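Local coordinates for transferrin binding protein B (Actinobacillus suis, PDB 3PQU) that probably captures host transferrin at the bacterial surface, as an outer-membrane lipoprotein serving iron acquisition, at residues L91-D96 / D150-Y155; A46-R51 / T203-N208; A75-I80 / A308-T313. All coordinates share one frame; numbering follows the deposited sequence. Where two conformers were deposited one is given.

Interaction 1: residues L91-D96 / D150-Y155; sequences LKELND and DGYIYY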
loop_
_atom_site.group_PDB
_atom_site.type_symbol
_atom_site.label_atom_id
_atom_site.label_comp_id
_atom_site.label_asym_id
_atom_site.label_seq_id
_atom_site.Cartn_x
_atom_site.Cartn_y
_atom_site.Cartn_z
ATOM N N LEU A 91 -3.919 -15.866 -13.221
ATOM C CA LEU A 91 -4.413 -17.250 -13.140
ATOM C C LEU A 91 -5.426 -17.571 -14.257
ATOM O O LEU A 91 -5.350 -18.616 -14.908
ATOM C CB LEU A 91 -5.004 -17.563 -11.758
ATOM C CG LEU A 91 -5.439 -19.030 -11.575
ATOM C CD1 LEU A 91 -4.232 -19.982 -11.644
ATOM C CD2 LEU A 91 -6.236 -19.276 -10.289
ATOM N N LYS A 92 -6.359 -16.658 -14.479
ATOM C CA LYS A 92 -7.364 -16.800 -15.526
ATOM C C LYS A 92 -6.715 -16.800 -16.907
ATOM O O LYS A 92 -7.040 -17.636 -17.754
ATOM C CB LYS A 92 -8.398 -15.674 -15.440
ATOM C CG LYS A 92 -9.341 -15.598 -16.641
ATOM C CD LYS A 92 -10.558 -16.497 -16.471
ATOM C CE LYS A 92 -11.397 -16.552 -17.750
ATOM N NZ LYS A 92 -11.561 -15.209 -18.387
ATOM N N GLU A 93 -5.800 -15.862 -17.136
ATOM C CA GLU A 93 -5.070 -15.790 -18.396
ATOM C C GLU A 93 -4.354 -17.106 -18.693
ATOM O O GLU A 93 -4.414 -17.593 -19.809
ATOM C CB GLU A 93 -4.014 -14.682 -18.362
ATOM C CG GLU A 93 -4.425 -13.332 -18.900
ATOM C CD GLU A 93 -3.277 -12.320 -18.818
ATOM O OE1 GLU A 93 -2.093 -12.736 -18.864
ATOM O OE2 GLU A 93 -3.556 -11.108 -18.703
ATOM N N LEU A 94 -3.627 -17.640 -17.714
ATOM C CA LEU A 94 -2.882 -18.889 -17.897
ATOM C C LEU A 94 -3.829 -20.066 -18.196
ATOM O O LEU A 94 -3.558 -20.886 -19.077
ATOM C CB LEU A 94 -2.033 -19.198 -16.657
ATOM C CG LEU A 94 -0.837 -18.270 -16.365
ATOM C CD1 LEU A 94 -0.149 -18.691 -15.081
ATOM C CD2 LEU A 94 0.176 -18.280 -17.516
ATOM N N ASN A 95 -4.939 -20.133 -17.470
ATOM C CA ASN A 95 -5.985 -21.134 -17.741
ATOM C C ASN A 95 -6.599 -21.054 -19.135
ATOM O O ASN A 95 -6.833 -22.090 -19.761
ATOM C CB ASN A 95 -7.077 -21.120 -16.667
ATOM C CG ASN A 95 -6.703 -21.973 -15.462
ATOM O OD1 ASN A 95 -6.591 -23.195 -15.570
ATOM N ND2 ASN A 95 -6.485 -21.335 -14.317
ATOM N N ASP A 96 -6.833 -19.842 -19.634
ATOM C CA ASP A 96 -7.416 -19.687 -20.964
ATOM C C ASP A 96 -6.497 -20.182 -22.080
ATOM O O ASP A 96 -6.981 -20.686 -23.061
ATOM C CB ASP A 96 -7.827 -18.233 -21.245
ATOM C CG ASP A 96 -8.983 -17.761 -20.361
ATOM O OD1 ASP A 96 -9.602 -18.605 -19.671
ATOM O OD2 ASP A 96 -9.253 -16.540 -20.348
ATOM N N ASP A 150 5.922 -21.280 -17.631
ATOM C CA ASP A 150 5.525 -19.931 -18.017
ATOM C C ASP A 150 4.694 -19.356 -16.900
ATOM O O ASP A 150 3.678 -19.943 -16.532
ATOM C CB ASP A 150 4.667 -19.942 -19.293
ATOM C CG ASP A 150 4.417 -18.542 -19.826
ATOM O OD1 ASP A 150 3.285 -18.228 -20.251
ATOM O OD2 ASP A 150 5.367 -17.746 -19.804
ATOM N N GLY A 151 5.110 -18.215 -16.350
ATOM C CA GLY A 151 4.356 -17.647 -15.246
ATOM C C GLY A 151 5.028 -16.444 -14.635
ATOM O O GLY A 151 5.833 -15.795 -15.304
ATOM N N TYR A 152 4.726 -16.180 -13.360
ATOM C CA TYR A 152 5.117 -14.940 -12.701
ATOM C C TYR A 152 5.541 -15.162 -11.259
ATOM O O TYR A 152 5.055 -16.074 -10.583
ATOM C CB TYR A 152 3.934 -13.976 -12.715
ATOM C CG TYR A 152 3.407 -13.678 -14.091
ATOM C CD1 TYR A 152 3.756 -12.508 -14.759
ATOM C CD2 TYR A 152 2.574 -14.582 -14.740
ATOM C CE1 TYR A 152 3.269 -12.236 -16.048
ATOM C CE2 TYR A 152 2.088 -14.327 -16.017
ATOM C CZ TYR A 152 2.440 -13.158 -16.664
ATOM O OH TYR A 152 1.952 -12.926 -17.928
ATOM N N ILE A 153 6.448 -14.321 -10.791
ATOM C CA ILE A 153 6.753 -14.230 -9.362
ATOM C C ILE A 153 6.087 -12.936 -8.904
ATOM O O ILE A 153 6.140 -11.939 -9.616
ATOM C CB ILE A 153 8.254 -14.137 -9.136
ATOM C CG1 ILE A 153 8.980 -15.337 -9.807
ATOM C CG2 ILE A 153 8.569 -14.030 -7.641
ATOM C CD1 ILE A 153 8.503 -16.743 -9.354
ATOM N N TYR A 154 5.448 -12.926 -7.743
ATOM C CA TYR A 154 4.745 -11.711 -7.346
ATOM C C TYR A 154 4.521 -11.631 -5.843
ATOM O O TYR A 154 4.671 -12.619 -5.124
ATOM C CB TYR A 154 3.383 -11.636 -8.053
ATOM C CG TYR A 154 2.329 -12.506 -7.368
ATOM C CD1 TYR A 154 1.362 -11.943 -6.520
ATOM C CD2 TYR A 154 2.335 -13.880 -7.518
ATOM C CE1 TYR A 154 0.410 -12.740 -5.879
ATOM C CE2 TYR A 154 1.387 -14.691 -6.876
ATOM C CZ TYR A 154 0.440 -14.108 -6.056
ATOM O OH TYR A 154 -0.489 -14.896 -5.427
ATOM N N TYR A 155 4.129 -10.446 -5.392
ATOM C CA TYR A 155 3.417 -10.318 -4.131
ATOM C C TYR A 155 2.297 -9.309 -4.320
ATOM O O TYR A 155 2.381 -8.413 -5.161
ATOM C CB TYR A 155 4.360 -9.911 -2.953
ATOM C CG TYR A 155 4.697 -8.422 -2.874
ATOM C CD1 TYR A 155 3.867 -7.533 -2.193
ATOM C CD2 TYR A 155 5.853 -7.913 -3.468
ATOM C CE1 TYR A 155 4.179 -6.165 -2.115
ATOM C CE2 TYR A 155 6.166 -6.554 -3.403
ATOM C CZ TYR A 155 5.320 -5.683 -2.722
ATOM O OH TYR A 155 5.625 -4.332 -2.635
HETATM O O HOH W 1 -0.169 -14.799 -19.520
#

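Interaction 2: residues A46-R51 / T203-N208; sequences AKIPRR and TSISDN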
loop_
_atom_site.group_PDB
_atom_site.type_symbol
_atom_site.label_atom_id
_atom_site.label_comp_id
_atom_site.label_asym_id
_atom_site.label_seq_id
_atom_site.Cartn_x
_atom_site.Cartn_y
_atom_site.Cartn_z
ATOM N N ALA A 46 6.777 -10.059 -11.670
ATOM C CA ALA A 46 7.685 -10.165 -12.814
ATOM C C ALA A 46 7.521 -11.518 -13.493
ATOM O O ALA A 46 7.374 -12.542 -12.846
ATOM C CB ALA A 46 9.137 -9.977 -12.395
ATOM N N LYS A 47 7.573 -11.493 -14.809
ATOM C CA LYS A 47 7.506 -12.699 -15.621
ATOM C C LYS A 47 8.751 -13.569 -15.431
ATOM O O LYS A 47 9.858 -13.060 -15.300
ATOM C CB LYS A 47 7.371 -12.293 -17.093
ATOM C CG LYS A 47 7.193 -13.443 -18.074
ATOM C CD LYS A 47 6.643 -12.898 -19.388
ATOM C CE LYS A 47 6.145 -13.994 -20.313
ATOM N NZ LYS A 47 5.376 -13.400 -21.444
ATOM N N ILE A 48 8.563 -14.881 -15.427
ATOM C CA ILE A 48 9.690 -15.826 -15.331
ATOM C C ILE A 48 10.424 -15.858 -16.677
ATOM O O ILE A 48 9.804 -16.158 -17.700
ATOM C CB ILE A 48 9.178 -17.268 -14.940
ATOM C CG1 ILE A 48 8.537 -17.258 -13.530
ATOM C CG2 ILE A 48 10.316 -18.303 -14.982
ATOM C CD1 ILE A 48 7.819 -18.607 -13.125
ATOM N N PRO A 49 11.733 -15.521 -16.700
ATOM C CA PRO A 49 12.456 -15.480 -17.989
ATOM C C PRO A 49 12.615 -16.852 -18.641
ATOM O O PRO A 49 12.793 -17.863 -17.940
ATOM C CB PRO A 49 13.837 -14.910 -17.606
ATOM C CG PRO A 49 13.569 -14.071 -16.385
ATOM C CD PRO A 49 12.513 -14.878 -15.619
ATOM N N ARG A 50 12.536 -16.865 -19.976
ATOM C CA ARG A 50 12.567 -18.077 -20.810
ATOM C C ARG A 50 13.457 -17.746 -21.991
ATOM O O ARG A 50 13.266 -16.718 -22.621
ATOM C CB ARG A 50 11.151 -18.387 -21.336
ATOM C CG ARG A 50 10.203 -19.076 -20.339
ATOM C CD ARG A 50 8.757 -18.611 -20.489
ATOM N NE ARG A 50 8.130 -18.924 -21.780
ATOM C CZ ARG A 50 7.577 -20.095 -22.083
ATOM N NH1 ARG A 50 7.584 -21.100 -21.207
ATOM N NH2 ARG A 50 7.033 -20.277 -23.273
ATOM N N ARG A 51 14.418 -18.604 -22.308
ATOM C CA ARG A 51 15.327 -18.306 -23.427
ATOM C C ARG A 51 14.631 -18.478 -24.773
ATOM O O ARG A 51 13.854 -19.404 -24.951
ATOM C CB ARG A 51 16.573 -19.189 -23.384
ATOM C CG ARG A 51 17.666 -18.745 -24.366
ATOM C CD ARG A 51 18.946 -19.507 -24.112
ATOM N NE ARG A 51 18.788 -20.950 -24.316
ATOM C CZ ARG A 51 19.003 -21.555 -25.481
ATOM N NH1 ARG A 51 19.355 -20.837 -26.536
ATOM N NH2 ARG A 51 18.847 -22.866 -25.599
ATOM N N THR A 203 14.108 -20.924 -10.390
ATOM C CA THR A 203 13.077 -20.274 -9.582
ATOM C C THR A 203 12.835 -21.080 -8.297
ATOM O O THR A 203 13.290 -22.235 -8.168
ATOM C CB THR A 203 11.713 -20.249 -10.323
ATOM O OG1 THR A 203 11.253 -21.593 -10.482
ATOM C CG2 THR A 203 11.799 -19.562 -11.704
ATOM N N SER A 204 12.054 -20.516 -7.377
ATOM C CA SER A 204 11.650 -21.272 -6.188
ATOM C C SER A 204 10.704 -22.408 -6.575
ATOM O O SER A 204 10.398 -23.254 -5.738
ATOM C CB SER A 204 10.980 -20.379 -5.133
ATOM O OG SER A 204 10.064 -19.508 -5.760
ATOM N N ILE A 205 10.218 -22.408 -7.819
ATOM C CA ILE A 205 9.440 -23.556 -8.344
ATOM C C ILE A 205 10.319 -24.782 -8.624
ATOM O O ILE A 205 9.922 -25.908 -8.344
ATOM C CB ILE A 205 8.695 -23.197 -9.646
ATOM C CG1 ILE A 205 7.700 -22.050 -9.403
ATOM C CG2 ILE A 205 7.980 -24.432 -10.245
ATOM C CD1 ILE A 205 7.260 -21.344 -10.719
ATOM N N SER A 206 11.517 -24.572 -9.178
ATOM C CA SER A 206 12.348 -25.695 -9.629
ATOM C C SER A 206 13.441 -26.106 -8.640
ATOM O O SER A 206 14.119 -27.116 -8.834
ATOM C CB SER A 206 12.987 -25.371 -10.978
ATOM O OG SER A 206 13.895 -24.291 -10.835
ATOM N N ASP A 207 13.624 -25.298 -7.602
ATOM C CA ASP A 207 14.593 -25.572 -6.535
ATOM C C ASP A 207 14.251 -26.930 -5.893
ATOM O O ASP A 207 13.069 -27.235 -5.666
ATOM C CB ASP A 207 14.518 -24.423 -5.504
ATOM C CG ASP A 207 15.821 -24.213 -4.730
ATOM O OD1 ASP A 207 16.842 -24.907 -4.978
ATOM O OD2 ASP A 207 15.821 -23.321 -3.856
ATOM N N ASN A 208 15.269 -27.755 -5.635
ATOM C CA ASN A 208 15.070 -29.065 -5.025
ATOM C C ASN A 208 14.960 -28.971 -3.498
ATOM O O ASN A 208 15.898 -29.279 -2.782
ATOM C CB ASN A 208 16.206 -30.010 -5.432
ATOM C CG ASN A 208 16.203 -30.325 -6.926
ATOM O OD1 ASN A 208 15.181 -30.181 -7.610
ATOM N ND2 ASN A 208 17.350 -30.758 -7.436
#

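Interaction 3: residues A75-I80 / A308-T313; sequences AQIMAI and AGKFFT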
loop_
_atom_site.group_PDB
_atom_site.type_symbol
_atom_site.label_atom_id
_atom_site.label_comp_id
_atom_site.label_asym_id
_atom_site.label_seq_id
_atom_site.Cartn_x
_atom_site.Cartn_y
_atom_site.Cartn_z
ATOM N N ALA A 75 12.398 -2.569 -16.084
ATOM C CA ALA A 75 11.166 -2.427 -16.867
ATOM C C ALA A 75 10.262 -3.676 -16.848
ATOM O O ALA A 75 9.085 -3.600 -17.201
ATOM C CB ALA A 75 11.475 -2.025 -18.301
ATOM N N GLN A 76 10.792 -4.825 -16.455
ATOM C CA GLN A 76 9.960 -6.032 -16.396
ATOM C C GLN A 76 9.327 -6.236 -15.018
ATOM O O GLN A 76 8.514 -7.125 -14.814
ATOM C CB GLN A 76 10.776 -7.264 -16.802
ATOM C CG GLN A 76 11.167 -7.270 -18.263
ATOM C CD GLN A 76 12.447 -8.039 -18.519
ATOM O OE1 GLN A 76 13.509 -7.449 -18.725
ATOM N NE2 GLN A 76 12.355 -9.357 -18.504
ATOM N N ILE A 77 9.698 -5.393 -14.070
ATOM C CA ILE A 77 9.168 -5.487 -12.722
ATOM C C ILE A 77 7.985 -4.521 -12.626
ATOM O O ILE A 77 8.155 -3.306 -12.631
ATOM C CB ILE A 77 10.278 -5.151 -11.711
ATOM C CG1 ILE A 77 11.425 -6.153 -11.896
ATOM C CG2 ILE A 77 9.754 -5.171 -10.292
ATOM C CD1 ILE A 77 12.613 -5.855 -11.039
ATOM N N MET A 78 6.786 -5.072 -12.536
ATOM C CA MET A 78 5.579 -4.285 -12.750
ATOM C C MET A 78 4.753 -4.133 -11.493
ATOM O O MET A 78 4.504 -5.101 -10.790
ATOM C CB MET A 78 4.711 -4.978 -13.807
ATOM C CG MET A 78 5.504 -5.675 -14.892
ATOM S SD MET A 78 4.880 -5.212 -16.514
ATOM C CE MET A 78 5.395 -3.500 -16.502
ATOM N N ALA A 79 4.292 -2.916 -11.246
ATOM C CA ALA A 79 3.353 -2.652 -10.172
ATOM C C ALA A 79 2.010 -3.304 -10.488
ATOM O O ALA A 79 1.557 -3.275 -11.627
ATOM C CB ALA A 79 3.175 -1.148 -10.018
ATOM N N ILE A 80 1.374 -3.897 -9.483
ATOM C CA ILE A 80 0.025 -4.418 -9.642
ATOM C C ILE A 80 -0.844 -3.885 -8.522
ATOM O O ILE A 80 -0.336 -3.427 -7.499
ATOM C CB ILE A 80 -0.003 -5.948 -9.692
ATOM C CG1 ILE A 80 0.675 -6.555 -8.467
ATOM C CG2 ILE A 80 0.678 -6.452 -10.979
ATOM C CD1 ILE A 80 0.621 -8.090 -8.478
ATOM N N ALA A 308 4.880 -7.803 3.357
ATOM C CA ALA A 308 5.323 -8.373 2.093
ATOM C C ALA A 308 6.219 -7.395 1.365
ATOM O O ALA A 308 6.113 -6.170 1.552
ATOM C CB ALA A 308 4.113 -8.767 1.210
ATOM N N GLY A 309 7.115 -7.929 0.539
ATOM C CA GLY A 309 7.969 -7.054 -0.247
ATOM C C GLY A 309 8.738 -7.799 -1.309
ATOM O O GLY A 309 8.431 -8.963 -1.606
ATOM N N LYS A 310 9.705 -7.109 -1.901
ATOM C CA LYS A 310 10.479 -7.663 -2.991
ATOM C C LYS A 310 11.875 -7.047 -3.039
ATOM O O LYS A 310 12.108 -5.983 -2.463
ATOM C CB LYS A 310 9.731 -7.468 -4.329
ATOM C CG LYS A 310 9.586 -6.005 -4.819
ATOM C CD LYS A 310 10.917 -5.432 -5.309
ATOM C CE LYS A 310 10.724 -4.206 -6.173
ATOM N NZ LYS A 310 10.117 -3.056 -5.436
ATOM N N PHE A 311 12.812 -7.723 -3.703
ATOM C CA PHE A 311 14.073 -7.087 -4.022
ATOM C C PHE A 311 14.618 -7.556 -5.358
ATOM O O PHE A 311 14.190 -8.585 -5.874
ATOM C CB PHE A 311 15.104 -7.227 -2.877
ATOM C CG PHE A 311 15.567 -8.648 -2.621
ATOM C CD1 PHE A 311 16.607 -9.194 -3.353
ATOM C CD2 PHE A 311 14.971 -9.425 -1.623
ATOM C CE1 PHE A 311 17.051 -10.505 -3.084
ATOM C CE2 PHE A 311 15.408 -10.721 -1.354
ATOM C CZ PHE A 311 16.445 -11.252 -2.085
ATOM N N PHE A 312 15.528 -6.761 -5.924
ATOM C CA PHE A 312 16.115 -7.003 -7.230
ATOM C C PHE A 312 17.637 -6.850 -7.081
ATOM O O PHE A 312 18.113 -5.796 -6.652
ATOM C CB PHE A 312 15.519 -5.994 -8.224
ATOM C CG PHE A 312 15.924 -6.207 -9.664
ATOM C CD1 PHE A 312 16.024 -7.489 -10.200
ATOM C CD2 PHE A 312 16.162 -5.108 -10.503
ATOM C CE1 PHE A 312 16.372 -7.680 -11.541
ATOM C CE2 PHE A 312 16.490 -5.290 -11.849
ATOM C CZ PHE A 312 16.596 -6.578 -12.371
ATOM N N THR A 313 18.401 -7.896 -7.406
ATOM C CA THR A 313 19.829 -7.875 -7.090
ATOM C C THR A 313 20.569 -6.847 -7.943
ATOM O O THR A 313 20.086 -6.443 -9.006
ATOM C CB THR A 313 20.505 -9.271 -7.133
ATOM O OG1 THR A 313 20.392 -9.837 -8.441
ATOM C CG2 THR A 313 19.893 -10.231 -6.078
#

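Interaction 1: residues L91-D96 / D150-Y155
The carboxylate of Glu93 faces the hydroxyl of Tyr152 across a water, its plane turned 70° from that of the ring, and the two side chains run at about a right angle to each other. Glu93 OE1 and Tyr152 OH are 4.2 Å apart, too far for a direct bond. The water bridges them, donating to Glu93 OE1 at 2.9 Å and hydrogen-bonded to Tyr152 OH at 3.2 Å. His90, just ahead of the helix, ties both sides together: its ring stacks with that of Tyr152 and its ND1 bonds Glu93 OE1.

One residue on, Leu94 makes the other half of the contact, setting a methyl against polar atoms. Its CG lies beside the backbone N (chi1 -68°), and the CD2 branch comes to 4.0 Å from Asp150 O and 4.1 Å from Asp150 OD1. That carboxylate oxygen is engaged in a salt bridge with Lys97, at the end of the same helix. Leu94 finds an apolar neighbour in Val126, so the buried leucine spans two strands while the exposed Glu93 lies toward solvent. A short helix laid against one face of a small antiparallel sheet belongs to the N-lobe handle domain of transferrin-binding protein B.

Interaction 2: residues A46-R51 / T203-N208
Ile48, where the handle strand 43-47 runs out into loop, packs against an ST motif built on Thr203 in a long loop of the N-lobe barrel domain. The contact across the two segments is wholly apolar and made by methyl groups. Ile48 uses both of its branches: CG2 meets Thr203 CG2 at 3.8 Å, and CD1 meets Ile205 CD1 at 3.7 Å. The isoleucine and threonine side chains lie at roughly right angles. Thr203 turns its methyl to the handle because OG1 sits between the backbone N and the carbonyl carbon (chi1 65°), which leaves CG2 on the Ile48 side and the hydroxyl for its own loop. Thr179 of strand 170-183 touches both Ile48 and Thr203, and Ile205 continues onto Tyr125 and Phe127 of the handle sheet.

No hydrogen bond joins the two segments, although Pro49 and Arg51 bond the backbone of Ala201 and Asn199, just ahead in the same loop. Those inside 203-208 shape the turn that presents these methyls. Thr203 OG1 accepts from Ser206 N at 3.3 Å and, weakly, from Ile205 N. In return Thr203 N gives a long, weak but nearly straight bond (177°) to Ser206 OG, a hydroxyl that also bonds Gly195 O. The same threonine is gripped through its main chain as well: Thr203 O takes two backbone donors, Ser206 N and Asp207 N, each at 3.1 Å.

Interaction 3: residues A75-I80 / A308-T313
Ile77 extends its longer branch away from CA, with chi2 at 175°, and so carries CD1 out to the ring of Phe312. Phe312 in turn has CG opposite its backbone N (chi1 -174°), which swings the ring over to the isoleucine, where the two side chains meet at a slant and one ring face receives the methyl. The outcome is a CH-pi contact: CD1 of Ile77 lies 3.7 Å from the centroid of the Phe312 ring and only 16° off the ring normal. The methyl is displaced from the centre toward the root of the ring, where its nearest atom is Phe312 CG at 3.6 Å. Phe312 CE2, farther round, is 4.0 Å from Ile77 CD1.

The second branch of Ile77 makes a looser contact. CG2 comes to 4.3 Å from CE of Lys310, so the aliphatic part of the lysine, and not its charge, lies against the isoleucine. Its ammonium group is occupied by Leu37 O, in the loop ahead of strand 43-47, and Phe312 touches the side chain of the same Leu37. Lys310 and Phe312, two apart on the strand, thus face the handle together, while Phe311 between them points the other way and meets Tyr264 edge-to-face.

Ile77 lies next to strand 78-80, an outermost strand of the handle sheet paired with 43-47; strand 306-312 is a barrel strand between 292-300 and 318-326. Ile77 also touches Val44 of the handle sheet and Phe319 of the barrel, placing the contact in the layer where handle and barrel of the N-lobe meet.

How the interactions relate
Interactions 2 and 3 are buried and join the handle to the barrel domain at two places, one through a barrel loop and the other through a barrel strand. Interaction 1 stays inside the handle and is only partly buried, which matches its chemistry: a water bridge and charged groups next to a leucine, against methyl-methyl packing in interaction 2 and methyl-on-ring packing in interaction 3. All three reach the five-stranded handle sheet. Strand 150-157 pairs with 43-47, and a probable backbone hydrogen bond between Gly151 O and Ile48 N (2.9 Å) links interactions 1 and 2. Tyr155, farther along the same strand, packs on residues 308-310, connecting interaction 1 with interaction 3.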